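Local coordinates for Rab5 protein, putative (Plasmodium falciparum, PDB 3CLV) that is a putative Rab5-type small G protein of the Ras family, with a P-loop NTPase fold that holds guanosine-5'-diphosphate in its pocket, at residues Cys45-Leu51 / Cys91-Ile97; Leu178-Gln182 / Asn193-Leu198. One frame throughout, in Å; residues are numbered along the deposited sequence.

Contact 1. Residues Cys45-Leu51 / Cys91-Ile97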
# COMPACT_ATOMS: atom_id res chain seq x y z
N CYS A 45 8.13 -4.20 7.86
CA CYS A 45 8.17 -5.14 8.98
C CYS A 45 6.78 -5.23 9.61
O CYS A 45 5.93 -4.37 9.40
CB CYS A 45 9.21 -4.73 10.04
SG CYS A 45 8.69 -3.46 11.19
N THR A 46 6.55 -6.29 10.37
CA THR A 46 5.28 -6.44 11.08
C THR A 46 5.50 -6.50 12.60
O THR A 46 6.60 -6.78 13.07
CB THR A 46 4.43 -7.63 10.56
OG1 THR A 46 5.12 -8.86 10.82
CG2 THR A 46 4.20 -7.51 9.07
N TYR A 47 4.45 -6.21 13.35
CA TYR A 47 4.53 -6.24 14.79
C TYR A 47 3.14 -6.42 15.34
O TYR A 47 2.18 -5.81 14.85
CB TYR A 47 5.17 -4.97 15.35
CG TYR A 47 5.37 -5.01 16.84
CD1 TYR A 47 6.35 -5.84 17.40
CD2 TYR A 47 4.57 -4.25 17.69
CE1 TYR A 47 6.55 -5.89 18.76
CE2 TYR A 47 4.75 -4.30 19.07
CZ TYR A 47 5.75 -5.13 19.59
OH TYR A 47 5.96 -5.22 20.95
N VAL A 48 3.02 -7.28 16.35
CA VAL A 48 1.72 -7.58 16.93
C VAL A 48 1.66 -7.08 18.36
O VAL A 48 2.57 -7.32 19.15
CB VAL A 48 1.42 -9.09 16.89
CG1 VAL A 48 0.06 -9.38 17.51
CG2 VAL A 48 1.50 -9.61 15.46
N VAL A 49 0.60 -6.36 18.69
CA VAL A 49 0.31 -6.00 20.06
C VAL A 49 -0.94 -6.78 20.44
O VAL A 49 -1.96 -6.71 19.74
CB VAL A 49 0.00 -4.48 20.25
CG1 VAL A 49 -0.43 -4.19 21.69
CG2 VAL A 49 1.21 -3.61 19.88
N ASN A 50 -0.87 -7.55 21.51
CA ASN A 50 -2.10 -8.08 22.09
C ASN A 50 -2.45 -7.26 23.33
O ASN A 50 -1.67 -7.20 24.28
CB ASN A 50 -2.01 -9.58 22.39
CG ASN A 50 -3.34 -10.16 22.87
OD1 ASN A 50 -3.69 -10.05 24.04
ND2 ASN A 50 -4.09 -10.77 21.95
N LEU A 51 -3.62 -6.62 23.29
CA LEU A 51 -3.99 -5.62 24.29
C LEU A 51 -4.28 -6.22 25.67
O LEU A 51 -4.07 -5.56 26.69
CB LEU A 51 -5.17 -4.77 23.80
CG LEU A 51 -4.88 -3.66 22.78
CD1 LEU A 51 -6.17 -2.94 22.45
CD2 LEU A 51 -3.84 -2.66 23.27
N CYS A 91 -8.75 -7.43 19.80
CA CYS A 91 -7.66 -6.83 20.55
C CYS A 91 -6.28 -7.44 20.28
O CYS A 91 -5.31 -7.13 21.00
CB CYS A 91 -7.96 -6.91 22.05
SG CYS A 91 -7.75 -8.58 22.68
N ASN A 92 -6.21 -8.31 19.29
CA ASN A 92 -4.92 -8.74 18.77
C ASN A 92 -4.62 -7.91 17.53
O ASN A 92 -5.16 -8.16 16.45
CB ASN A 92 -4.95 -10.23 18.44
CG ASN A 92 -3.57 -10.80 18.21
OD1 ASN A 92 -2.77 -10.96 19.15
ND2 ASN A 92 -3.27 -11.14 16.96
N ILE A 93 -3.78 -6.90 17.71
CA ILE A 93 -3.57 -5.89 16.67
C ILE A 93 -2.21 -6.02 15.99
O ILE A 93 -1.16 -5.86 16.63
CB ILE A 93 -3.83 -4.47 17.22
CG1 ILE A 93 -5.31 -4.35 17.58
CG2 ILE A 93 -3.40 -3.39 16.21
CD1 ILE A 93 -5.57 -3.52 18.79
N LYS A 94 -2.26 -6.32 14.70
CA LYS A 94 -1.05 -6.53 13.90
C LYS A 94 -0.75 -5.31 13.03
O LYS A 94 -1.60 -4.85 12.26
CB LYS A 94 -1.22 -7.77 13.04
CG LYS A 94 -0.07 -8.04 12.09
CD LYS A 94 -0.28 -9.39 11.45
CE LYS A 94 0.66 -9.61 10.30
NZ LYS A 94 0.55 -11.04 9.85
N PHE A 95 0.45 -4.76 13.20
CA PHE A 95 0.90 -3.60 12.43
C PHE A 95 1.72 -4.04 11.24
O PHE A 95 2.59 -4.89 11.38
CB PHE A 95 1.74 -2.67 13.33
CG PHE A 95 0.96 -2.05 14.45
CD1 PHE A 95 0.26 -0.85 14.24
CD2 PHE A 95 0.90 -2.66 15.70
CE1 PHE A 95 -0.48 -0.26 15.27
CE2 PHE A 95 0.15 -2.09 16.74
CZ PHE A 95 -0.54 -0.87 16.53
N ASP A 96 1.42 -3.48 10.06
CA ASP A 96 2.26 -3.66 8.88
C ASP A 96 3.00 -2.33 8.68
O ASP A 96 2.42 -1.38 8.14
CB ASP A 96 1.39 -4.04 7.68
CG ASP A 96 2.14 -3.99 6.34
OD1 ASP A 96 3.39 -4.03 6.32
OD2 ASP A 96 1.46 -3.92 5.30
N ILE A 97 4.25 -2.27 9.13
CA ILE A 97 5.01 -1.02 9.16
C ILE A 97 5.83 -0.79 7.91
O ILE A 97 6.68 -1.61 7.55
CB ILE A 97 5.94 -0.97 10.39
CG1 ILE A 97 5.11 -1.27 11.65
CG2 ILE A 97 6.59 0.40 10.52
CD1 ILE A 97 5.93 -1.90 12.79

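Contact 2. Residues Leu178-Gln182 / Asn193-Leu198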
# COMPACT_ATOMS: atom_id res chain seq x y z
N LEU A 178 -3.09 14.91 18.07
CA LEU A 178 -2.17 13.81 17.79
C LEU A 178 -1.89 13.11 19.11
O LEU A 178 -1.93 13.76 20.19
CB LEU A 178 -0.84 14.36 17.25
CG LEU A 178 -0.86 15.45 16.18
CD1 LEU A 178 0.56 15.88 15.84
CD2 LEU A 178 -1.59 14.98 14.93
N LEU A 179 -1.63 11.81 19.03
CA LEU A 179 -0.90 11.11 20.07
C LEU A 179 0.55 11.62 20.10
O LEU A 179 1.08 12.10 19.08
CB LEU A 179 -0.93 9.58 19.83
CG LEU A 179 -2.32 8.92 19.81
CD1 LEU A 179 -2.20 7.44 19.47
CD2 LEU A 179 -3.00 9.09 21.17
N PHE A 180 1.15 11.59 21.28
CA PHE A 180 2.53 12.03 21.45
C PHE A 180 3.30 11.11 22.40
O PHE A 180 2.77 10.67 23.42
CB PHE A 180 2.58 13.50 21.91
CG PHE A 180 3.97 13.99 22.25
CD1 PHE A 180 4.85 14.40 21.23
CD2 PHE A 180 4.41 14.06 23.57
CE1 PHE A 180 6.15 14.84 21.54
CE2 PHE A 180 5.71 14.50 23.89
CZ PHE A 180 6.57 14.91 22.87
N ILE A 181 4.55 10.79 22.06
CA ILE A 181 5.38 9.98 22.94
C ILE A 181 6.87 10.38 22.78
O ILE A 181 7.30 10.82 21.71
CB ILE A 181 5.12 8.46 22.71
CG1 ILE A 181 5.79 7.60 23.80
CG2 ILE A 181 5.49 8.03 21.26
CD1 ILE A 181 5.15 6.26 23.99
N GLN A 182 7.62 10.29 23.87
CA GLN A 182 9.05 10.57 23.85
C GLN A 182 9.76 9.23 23.95
O GLN A 182 9.43 8.42 24.81
CB GLN A 182 9.45 11.44 25.04
CG GLN A 182 8.97 12.88 24.94
CD GLN A 182 9.46 13.69 26.12
OE1 GLN A 182 10.66 13.93 26.24
NE2 GLN A 182 8.55 14.09 27.00
N ASN A 193 5.82 1.14 23.49
CA ASN A 193 4.69 1.99 23.88
C ASN A 193 4.14 2.80 22.69
O ASN A 193 2.96 3.14 22.67
CB ASN A 193 5.08 2.93 25.04
CG ASN A 193 5.10 2.23 26.41
OD1 ASN A 193 4.39 1.25 26.64
ND2 ASN A 193 5.88 2.77 27.34
N ILE A 194 4.98 3.09 21.70
CA ILE A 194 4.45 3.72 20.47
C ILE A 194 3.26 2.89 19.97
O ILE A 194 2.20 3.40 19.67
CB ILE A 194 5.51 3.77 19.33
CG1 ILE A 194 6.68 4.69 19.68
CG2 ILE A 194 4.85 4.16 17.99
CD1 ILE A 194 7.91 4.54 18.72
N PHE A 195 3.47 1.59 19.88
CA PHE A 195 2.51 0.70 19.28
C PHE A 195 1.41 0.32 20.25
O PHE A 195 0.30 0.03 19.83
CB PHE A 195 3.25 -0.50 18.69
CG PHE A 195 4.14 -0.12 17.54
CD1 PHE A 195 3.62 -0.05 16.25
CD2 PHE A 195 5.47 0.25 17.76
CE1 PHE A 195 4.42 0.32 15.19
CE2 PHE A 195 6.28 0.64 16.72
CZ PHE A 195 5.76 0.69 15.42
N TYR A 196 1.70 0.39 21.55
CA TYR A 196 0.66 0.17 22.58
C TYR A 196 -0.40 1.25 22.45
O TYR A 196 -1.60 0.95 22.44
CB TYR A 196 1.23 0.18 24.01
CG TYR A 196 2.16 -0.98 24.34
CD1 TYR A 196 2.25 -2.10 23.53
CD2 TYR A 196 2.94 -0.96 25.51
CE1 TYR A 196 3.11 -3.16 23.84
CE2 TYR A 196 3.79 -2.00 25.82
CZ TYR A 196 3.87 -3.10 24.99
OH TYR A 196 4.71 -4.15 25.31
N MET A 197 0.06 2.50 22.35
CA MET A 197 -0.79 3.68 22.22
C MET A 197 -1.63 3.62 20.94
O MET A 197 -2.85 3.88 20.97
CB MET A 197 0.05 4.96 22.27
CG MET A 197 0.65 5.29 23.67
SD MET A 197 1.58 6.84 23.69
CE MET A 197 0.26 8.04 23.65
N LEU A 198 -0.97 3.29 19.82
CA LEU A 198 -1.66 3.11 18.54
C LEU A 198 -2.71 2.01 18.60
O LEU A 198 -3.83 2.20 18.14
CB LEU A 198 -0.67 2.79 17.42
CG LEU A 198 0.21 3.95 16.92
CD1 LEU A 198 1.20 3.45 15.86
CD2 LEU A 198 -0.68 5.08 16.38

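Contact 1. Residues Cys45-Leu51 / Cys91-Ile97
Tyr-47 and Phe-95 face each other as a hydrogen-bonded pair of two antiparallel strands, flanked by the matching pairs Cys-45/Ile-97 and Val-49/Ile-93. The nearly straight bond from Phe-95 N to Tyr-47 O measures 2.6 Å. The Phe-95 side chain then grows out past the same carbonyl: its CB lies 3.5 Å from Tyr-47 O, and CD2 is equally close, with the oxygen at the ring edge. Because CG stands beside the backbone N (chi1 -66°), the next atom along this edge, Phe-95 CE2, reaches Val-49 CG2 at 3.6 Å. Its tip, CZ, packs on the backbone of Phe-195 in helix 191-206. Beyond Val-49, Leu-51 CD1 meets Ile-93 CD1 at 3.8 Å.

The opposite face carries a polar pair. Asn-50 ND2 donates to Asn-92 OD1 over 3.1 Å, the nitrogen approaching a lone pair of OD1 in the plane of the Asn-92 carbonyl, although the two amides are turned 48° apart. On this face, in one of the two conformers of Asp-96, OD2 is hydrogen-bonded to Trp-98 NE1 and OD1 forms a salt bridge to Arg-115 of the second subunit. Strand 43-50 is one of the two outermost strands within this chain, strand 92-99 is hydrogen-bonded on its other side to the parallel strand 8-13, and the apolar face is packed against helices 20-29 and 191-206.

Contact 2. Residues Leu178-Gln182 / Asn193-Leu198
Asn-193 O accepts the helical bond from Met-197 N at 3.0 Å, fixing one turn of helix whose two ends, Asn-193 and Met-197, both press on Ile-181 of the strand. The amide of Asn-193 turns elsewhere, with ND2 bonded to Asn-190 OD1, and it is the CB that takes the contact, 3.5 Å from Ile-181 CD1. That methyl also meets Met-197 SD at 3.6 Å. It gets there because CG1 of Ile-181 lies opposite the backbone N (chi1 -170°), leaving CG2 on the other branch to touch Ile-194 CG1 at 3.9 Å, the two side chains meeting at about a right angle. Met-197 runs extended to its sulfur and then bends (chi3 75°), which brings Met-197 CE to 3.6 Å from Phe-180 O and 4.2 Å from Leu-179 CD2. The other methyl of Leu-179, CD1, approaches Leu-198 CD2.

The contact is thus apolar, with a strand and a nearly antiparallel helix packed through alternate strand residues. Phe-180, pointing away, packs on helix 166-175 across the sheet. Strand 179-183 is an edge strand of the sheet within this chain, hydrogen-bonded to strand 149-155, and Ile-194 and Leu-198 carry helix 191-206 onward over strand 119-125.

Overall arrangement
From the N terminus, contact 1 comes first: strand 43-50 returns as strand 92-99 after a long connection, most of it unmodelled, with no helix or strand in its modelled part. Contact 2 closes much later, over the short link from strand 179-183 to helix 191-206. The two are in series, neither nested nor crossing. In the sheet they stand at opposite edges, with strands 8-13, 119-125 and 149-155 between them. Helix 191-206 bridges that span: while Met-197 leans on the far edge strand, Phe-195 CE1 lies 3.6 Å from Ile-97 CD1 and the Phe-195 ring meets Phe-95 edge-to-face. One helix thereby ties both edges of this Ras-like sheet together.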